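Local coordinates for protein GTN Reductase (PDB 5N6G) that is an FMN-binding ene-reductase of the Old Yellow Enzyme family that probably reduces carbon-carbon double bonds with NADH or NADPH as electron source, at residues 99-103 with 116-122; 223-227 with 259-263; 71-77 with 166-170. All coordinates share one frame; numbering follows the deposited sequence.

Contact 1 of 3, residues 99-103 with 116-122. With 8OZ (2-Phenylacrylic acid), chain C.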
# COMPACT_ATOMS: atom_id res chain seq x y z
N TRP A 99 0.28 -0.51 -7.36
CA TRP A 99 -0.14 0.86 -7.14
C TRP A 99 -0.59 1.52 -8.43
O TRP A 99 -0.01 1.31 -9.49
CB TRP A 99 1.04 1.61 -6.58
CG TRP A 99 0.83 2.95 -5.97
CD1 TRP A 99 -0.34 3.52 -5.54
CD2 TRP A 99 1.87 3.87 -5.64
NE1 TRP A 99 -0.08 4.75 -4.97
CE2 TRP A 99 1.27 4.99 -5.02
CE3 TRP A 99 3.26 3.85 -5.83
CZ2 TRP A 99 2.02 6.06 -4.57
CZ3 TRP A 99 4.00 4.90 -5.39
CH2 TRP A 99 3.38 6.01 -4.78
N HIS A 100 -1.63 2.34 -8.34
CA HIS A 100 -1.97 3.31 -9.36
C HIS A 100 -2.36 4.58 -8.63
O HIS A 100 -3.28 4.58 -7.81
CB HIS A 100 -3.12 2.83 -10.28
CG HIS A 100 -3.27 3.64 -11.52
ND1 HIS A 100 -3.45 5.01 -11.51
CD2 HIS A 100 -3.27 3.27 -12.82
CE1 HIS A 100 -3.52 5.44 -12.76
NE2 HIS A 100 -3.43 4.40 -13.57
N VAL A 101 -1.66 5.66 -8.93
CA VAL A 101 -1.86 6.92 -8.21
C VAL A 101 -3.07 7.72 -8.66
O VAL A 101 -3.46 8.67 -7.95
CB VAL A 101 -0.66 7.87 -8.33
CG1 VAL A 101 0.56 7.22 -7.74
CG2 VAL A 101 -0.41 8.27 -9.78
N GLY A 102 -3.66 7.40 -9.80
CA GLY A 102 -4.73 8.24 -10.32
C GLY A 102 -4.31 9.68 -10.47
O GLY A 102 -3.30 10.01 -11.08
N ARG A 103 -5.12 10.59 -9.90
CA ARG A 103 -4.88 12.02 -10.11
C ARG A 103 -3.62 12.56 -9.43
O ARG A 103 -3.26 13.72 -9.69
CB ARG A 103 -6.08 12.83 -9.62
CG ARG A 103 -6.25 12.85 -8.11
CD ARG A 103 -7.52 13.62 -7.74
NE ARG A 103 -7.67 13.75 -6.29
CZ ARG A 103 -8.37 14.71 -5.70
NH1 ARG A 103 -9.03 15.64 -6.39
NH2 ARG A 103 -8.43 14.75 -4.37
N PRO A 116 -2.75 13.11 -15.86
CA PRO A 116 -3.11 12.00 -14.98
C PRO A 116 -4.57 11.61 -15.16
O PRO A 116 -5.37 12.45 -15.62
CB PRO A 116 -2.84 12.56 -13.58
CG PRO A 116 -1.88 13.67 -13.80
CD PRO A 116 -2.19 14.27 -15.13
N VAL A 117 -4.94 10.38 -14.83
CA VAL A 117 -6.30 9.91 -14.97
C VAL A 117 -6.94 9.76 -13.61
O VAL A 117 -6.28 9.50 -12.60
CB VAL A 117 -6.36 8.58 -15.76
CG1 VAL A 117 -5.80 8.79 -17.14
CG2 VAL A 117 -5.61 7.47 -15.05
N ALA A 118 -8.27 9.89 -13.60
CA ALA A 118 -9.03 9.83 -12.35
C ALA A 118 -10.49 9.52 -12.68
O ALA A 118 -10.92 9.68 -13.82
CB ALA A 118 -8.92 11.16 -11.61
N PRO A 119 -11.28 9.12 -11.67
CA PRO A 119 -12.72 8.95 -11.93
C PRO A 119 -13.40 10.22 -12.40
O PRO A 119 -14.31 10.16 -13.24
CB PRO A 119 -13.27 8.49 -10.57
CG PRO A 119 -12.25 8.90 -9.57
CD PRO A 119 -10.94 8.77 -10.28
N SER A 120 -12.97 11.37 -11.89
CA SER A 120 -13.52 12.67 -12.25
C SER A 120 -12.39 13.67 -12.35
O SER A 120 -11.36 13.54 -11.68
CB SER A 120 -14.53 13.17 -11.21
OG SER A 120 -15.65 12.30 -11.12
N ALA A 121 -12.61 14.69 -13.17
CA ALA A 121 -11.56 15.66 -13.49
C ALA A 121 -11.56 16.77 -12.43
O ALA A 121 -11.97 17.91 -12.67
CB ALA A 121 -11.76 16.22 -14.90
N ILE A 122 -11.10 16.39 -11.24
CA ILE A 122 -10.96 17.30 -10.10
C ILE A 122 -9.49 17.26 -9.67
O ILE A 122 -9.01 16.22 -9.21
CB ILE A 122 -11.87 16.91 -8.93
CG1 ILE A 122 -13.33 16.85 -9.40
CG2 ILE A 122 -11.73 17.95 -7.81
CD1 ILE A 122 -14.24 16.16 -8.40
C4 8OZ C . 4.68 9.13 1.13
C5 8OZ C . 5.26 9.74 0.04
C6 8OZ C . 4.85 9.39 -1.23
C7 8OZ C . 3.89 8.42 -1.41
C8 8OZ C . 1.12 6.61 0.33
C 8OZ C . 2.58 5.74 -1.45
O 8OZ C . 0.40 5.64 0.30
C1 8OZ C . 2.36 6.66 -0.52
C2 8OZ C . 3.31 7.79 -0.32
C3 8OZ C . 3.71 8.16 0.96
O1 8OZ C . 0.86 7.66 1.07
O HOH W 1 -2.75 8.81 -13.50

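Contact 2 of 3, residues 223-227 with 259-263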
# COMPACT_ATOMS: atom_id res chain seq x y z
N GLY A 223 -4.50 -15.91 -7.75
CA GLY A 223 -5.11 -16.63 -6.65
C GLY A 223 -5.50 -15.70 -5.52
O GLY A 223 -4.72 -14.85 -5.10
N ALA A 224 -6.72 -15.87 -5.01
CA ALA A 224 -7.18 -15.03 -3.91
C ALA A 224 -6.32 -15.21 -2.67
O ALA A 224 -6.12 -14.25 -1.91
CB ALA A 224 -8.65 -15.36 -3.60
N GLY A 225 -5.75 -16.39 -2.48
CA GLY A 225 -4.90 -16.66 -1.34
C GLY A 225 -3.54 -15.97 -1.39
O GLY A 225 -2.77 -16.09 -0.42
N ARG A 226 -3.21 -15.33 -2.50
CA ARG A 226 -1.99 -14.52 -2.58
C ARG A 226 -2.33 -13.05 -2.78
O ARG A 226 -1.44 -12.27 -3.16
CB ARG A 226 -1.08 -15.01 -3.71
CG ARG A 226 -0.67 -16.45 -3.49
CD ARG A 226 0.50 -16.89 -4.34
NE ARG A 226 0.93 -18.22 -3.90
CZ ARG A 226 1.78 -18.47 -2.89
NH1 ARG A 226 2.35 -17.49 -2.20
NH2 ARG A 226 2.07 -19.73 -2.58
N THR A 227 -3.58 -12.66 -2.55
CA THR A 227 -4.07 -11.29 -2.78
C THR A 227 -4.52 -10.67 -1.47
O THR A 227 -5.39 -11.21 -0.78
CB THR A 227 -5.23 -11.28 -3.78
OG1 THR A 227 -4.82 -11.93 -5.00
CG2 THR A 227 -5.66 -9.86 -4.07
N ARG A 259 -14.54 -13.20 -0.67
CA ARG A 259 -13.56 -13.43 -1.73
C ARG A 259 -12.30 -14.20 -1.32
O ARG A 259 -11.36 -14.29 -2.12
CB ARG A 259 -13.19 -12.09 -2.36
CG ARG A 259 -14.35 -11.59 -3.24
CD ARG A 259 -14.33 -10.14 -3.45
NE ARG A 259 -15.04 -9.74 -4.66
CZ ARG A 259 -16.33 -9.40 -4.73
NH1 ARG A 259 -17.12 -9.43 -3.66
NH2 ARG A 259 -16.83 -9.01 -5.89
N ASN A 260 -12.24 -14.78 -0.13
CA ASN A 260 -11.16 -15.71 0.21
C ASN A 260 -9.78 -15.05 0.10
O ASN A 260 -8.80 -15.70 -0.29
CB ASN A 260 -11.24 -16.95 -0.68
CG ASN A 260 -12.49 -17.75 -0.42
OD1 ASN A 260 -13.37 -17.89 -1.27
ND2 ASN A 260 -12.59 -18.28 0.79
N LEU A 261 -9.67 -13.80 0.53
CA LEU A 261 -8.43 -13.04 0.41
C LEU A 261 -7.44 -13.40 1.52
O LEU A 261 -7.80 -13.91 2.60
CB LEU A 261 -8.70 -11.54 0.44
CG LEU A 261 -9.60 -10.99 -0.69
CD1 LEU A 261 -9.70 -9.50 -0.56
CD2 LEU A 261 -9.05 -11.38 -2.06
N ALA A 262 -6.17 -13.09 1.24
CA ALA A 262 -5.08 -13.45 2.15
C ALA A 262 -5.03 -12.54 3.37
O ALA A 262 -4.80 -13.02 4.49
CB ALA A 262 -3.75 -13.40 1.40
N PHE A 263 -5.28 -11.25 3.18
CA PHE A 263 -5.17 -10.29 4.26
C PHE A 263 -5.87 -8.99 3.90
O PHE A 263 -6.01 -8.62 2.73
CB PHE A 263 -3.70 -10.02 4.66
CG PHE A 263 -2.84 -9.42 3.57
CD1 PHE A 263 -2.15 -10.26 2.69
CD2 PHE A 263 -2.69 -8.04 3.42
CE1 PHE A 263 -1.34 -9.74 1.68
CE2 PHE A 263 -1.88 -7.52 2.41
CZ PHE A 263 -1.21 -8.36 1.54

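Contact 3 of 3, residues 71-77 with 166-170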
# COMPACT_ATOMS: atom_id res chain seq x y z
N LEU A 71 6.52 -2.22 -11.92
CA LEU A 71 6.40 -3.60 -12.36
C LEU A 71 6.16 -3.70 -13.87
O LEU A 71 5.68 -4.73 -14.34
CB LEU A 71 5.27 -4.30 -11.60
CG LEU A 71 5.68 -4.68 -10.18
CD1 LEU A 71 4.43 -5.06 -9.38
CD2 LEU A 71 6.69 -5.81 -10.18
N TYR A 72 6.51 -2.67 -14.63
CA TYR A 72 6.12 -2.61 -16.05
C TYR A 72 7.31 -2.59 -17.00
O TYR A 72 7.12 -2.45 -18.23
CB TYR A 72 5.22 -1.39 -16.28
CG TYR A 72 5.79 -0.06 -15.82
CD1 TYR A 72 6.61 0.70 -16.65
CD2 TYR A 72 5.53 0.42 -14.54
CE1 TYR A 72 7.13 1.92 -16.24
CE2 TYR A 72 6.05 1.62 -14.11
CZ TYR A 72 6.85 2.37 -14.95
OH TYR A 72 7.37 3.57 -14.51
N LYS A 73 8.53 -2.76 -16.51
CA LYS A 73 9.71 -2.96 -17.33
C LYS A 73 10.32 -4.32 -17.02
O LYS A 73 10.30 -4.75 -15.86
CB LYS A 73 10.77 -1.87 -17.08
CG LYS A 73 10.33 -0.45 -17.40
CD LYS A 73 11.45 0.54 -17.11
CE LYS A 73 11.05 1.96 -17.47
NZ LYS A 73 12.21 2.89 -17.35
N ARG A 74 10.86 -4.99 -18.05
CA ARG A 74 11.54 -6.26 -17.82
C ARG A 74 12.67 -6.09 -16.83
O ARG A 74 12.89 -6.95 -15.97
CB ARG A 74 12.10 -6.84 -19.12
CG ARG A 74 11.07 -7.12 -20.18
CD ARG A 74 10.05 -8.16 -19.72
NE ARG A 74 10.67 -9.42 -19.31
CZ ARG A 74 10.04 -10.33 -18.57
NH1 ARG A 74 8.80 -10.12 -18.15
NH2 ARG A 74 10.66 -11.45 -18.24
N GLU A 75 13.42 -5.01 -16.97
CA GLU A 75 14.53 -4.74 -16.07
C GLU A 75 14.05 -4.58 -14.64
O GLU A 75 14.78 -4.93 -13.70
CB GLU A 75 15.26 -3.48 -16.52
CG GLU A 75 16.03 -3.65 -17.83
CD GLU A 75 15.17 -3.46 -19.09
OE1 GLU A 75 13.94 -3.23 -18.97
OE2 GLU A 75 15.75 -3.53 -20.20
N ALA A 76 12.84 -4.05 -14.45
CA ALA A 76 12.29 -3.87 -13.11
C ALA A 76 11.94 -5.22 -12.50
O ALA A 76 12.21 -5.47 -11.32
CB ALA A 76 11.05 -2.97 -13.14
N ILE A 77 11.34 -6.10 -13.29
CA ILE A 77 11.06 -7.45 -12.82
C ILE A 77 12.36 -8.14 -12.38
O ILE A 77 12.41 -8.80 -11.34
CB ILE A 77 10.31 -8.24 -13.91
CG1 ILE A 77 8.90 -7.66 -14.05
CG2 ILE A 77 10.28 -9.72 -13.57
CD1 ILE A 77 8.09 -8.20 -15.21
N ALA A 166 3.30 -9.98 -13.16
CA ALA A 166 4.69 -9.56 -13.07
C ALA A 166 5.24 -9.77 -11.68
O ALA A 166 6.40 -10.17 -11.51
CB ALA A 166 4.83 -8.10 -13.46
N ALA A 167 4.42 -9.48 -10.66
CA ALA A 167 4.85 -9.69 -9.28
C ALA A 167 5.18 -11.15 -9.02
O ALA A 167 6.20 -11.46 -8.39
CB ALA A 167 3.76 -9.20 -8.32
N LEU A 168 4.33 -12.07 -9.49
CA LEU A 168 4.65 -13.48 -9.33
C LEU A 168 5.92 -13.86 -10.10
O LEU A 168 6.74 -14.64 -9.61
CB LEU A 168 3.49 -14.35 -9.80
CG LEU A 168 2.32 -14.54 -8.83
CD1 LEU A 168 1.35 -15.56 -9.43
CD2 LEU A 168 2.77 -15.01 -7.46
N GLU A 169 6.09 -13.31 -11.31
CA GLU A 169 7.30 -13.61 -12.08
C GLU A 169 8.55 -13.12 -11.35
O GLU A 169 9.62 -13.74 -11.46
CB GLU A 169 7.22 -12.95 -13.46
CG GLU A 169 8.39 -13.37 -14.34
CD GLU A 169 8.41 -12.73 -15.71
OE1 GLU A 169 7.62 -11.80 -15.99
OE2 GLU A 169 9.26 -13.16 -16.51
N ALA A 170 8.43 -12.02 -10.63
CA ALA A 170 9.53 -11.47 -9.85
C ALA A 170 9.74 -12.18 -8.52
O ALA A 170 10.62 -11.78 -7.77
CB ALA A 170 9.31 -9.99 -9.58

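Contact 1 of 3, residues 99-103 with 116-122
R103 crosses to I122 and buries more surface here than any other residue. Its NH1 donates to the backbone O of I122 at 2.9 Å, with an N-H...O angle of 161°. The oxygen lies near the guanidinium plane, at its edge. Seen from the carbonyl, the donor sits well above the peptide plane. The side chain starts with CG between the backbone N and the carbonyl carbon (chi1 71°) and then runs extended to NE, which carries the charged end to I122. At its base, CB of R103 rests on CB of A118, at 3.8 Å. NH2 makes a weak hydrogen bond to N238 O. R103 N comes 3.1 Å from V117 O at a poor angle and bonds Q187 OE1 instead.

V117 meets the other segment through one branch. Its CG2 lies 3.7 Å from CE1 of H100, and the two side chains cross at about a right angle. The imidazole is fixed by both nitrogens. ND1 accepts from G102 N at 2.9 Å, with the donor in the ring plane, and NE2 bonds to Q61 OE1. A water joins the backbones: it donates to G102 O at 2.8 Å and accepts from V117 N.

W99, at the start of 99-103, lines the pocket that holds 2-phenylacrylic acid. Its CZ2 approaches atom C of that ligand at 3.2 Å, and V101 CG1 sits over one face of the indole, toward its rim. H178 and N181 hold the ligand by hydrogen bonds.

In this largely buried setting, one direct hydrogen bond satisfies I122 O, and one water satisfies both G102 O and V117 N. The water ties the loop after W99 to strand 117-118, and R103 ties it to the loop beyond.

Contact 2 of 3, residues 223-227 with 259-263
A262 donates its backbone N-H to T227 O at 2.9 Å, with an N-H...O angle of 160°. This bond joins the starts of two neighbouring strands. The methyl of A262 points toward the other segment and lies 3.4 Å from G225 O. L261 comes alongside, with CB 3.5 Å from the same T227 O. Its CD2 packs against CB of A224 and of T227. The CA of L261 makes a CH...O contact to A224 O at 3.5 Å. CB of A224 in turn sits against two carbonyls, 3.3 Å from both R259 O and N260 O.

The 223-227 turn is held from within. G223 O accepts twice, from R226 N and from T227 OG1, and the two donors reach it from opposite faces of its plane. The hydroxyl of T227 stands beside the backbone N (chi1 -55°), which turns it back to G223 O at 2.9 Å.

Further out, V218 and I222 of helix 204-222 pack on T227, and V215 packs on L261. R259 turns away to a salt bridge with D216, and R226 NH1 reaches D173 O. F263 lies against I303 and L301.

Each segment leads from a helix into a barrel strand, 227-231 or 263-267. Such paired helix-to-strand turns are typical of the N-terminal end of a TIM barrel, here between two adjacent parallel strands.

Contact 3 of 3, residues 71-77 with 166-170
I77 meets A166, E169 and A170 where two outer helices of the TIM barrel pack together. The first turn of helix 74-89, with the loop before it, fits against the last turn of helix 150-169 and A170 just beyond. I77 is the main bump. Its CD1 settles into a hollow beside the small A166, 3.7 Å from CB, with E169 OE1 on its border. The other branch, CG2, lies 4.1 Å from the methyl of A170. A166 and A170 turn small methyls to the other segment and keep this surface low. L71 is the second bump: its CB faces CB of A166, and its CD1 lies 4.3 Å from CB of A167.

A salt bridge closes the exposed rim over I77. R74 starts out pointing away from the other helix, but bends at chi2 and chi3 (-62° and -56°) bring its end back across. E169 extends to meet it, crossing it at about a right angle. The grip is end-on: NH1 of R74 bonds OE1 of E169 at 3.0 Å, and NH2 bonds OE2 at 2.8 Å, both on the syn side, with the guanidinium and carboxylate planes 37° apart.

How the contacts relate
The three contacts lie around one TIM barrel, their centres 21 to 26 Å apart. Contacts 2 and 3 touch: CD of R226 packs 4.3 Å from CD2 of L168. Contact 1 touches neither; its nearest atoms are about 6 Å from contact 3 and about 12 Å from contact 2. Along the chain it is nested inside the loop that contact 3 closes, and contact 2 follows. Contact 1 alone holds a residue of the 2-phenylacrylic acid pocket. In contact 3 the side chain of L71 stays about 14 Å from that ligand. FMN lies about 10 Å from the F263 side chain of contact 2, and about 12 Å from those of H100 and L71.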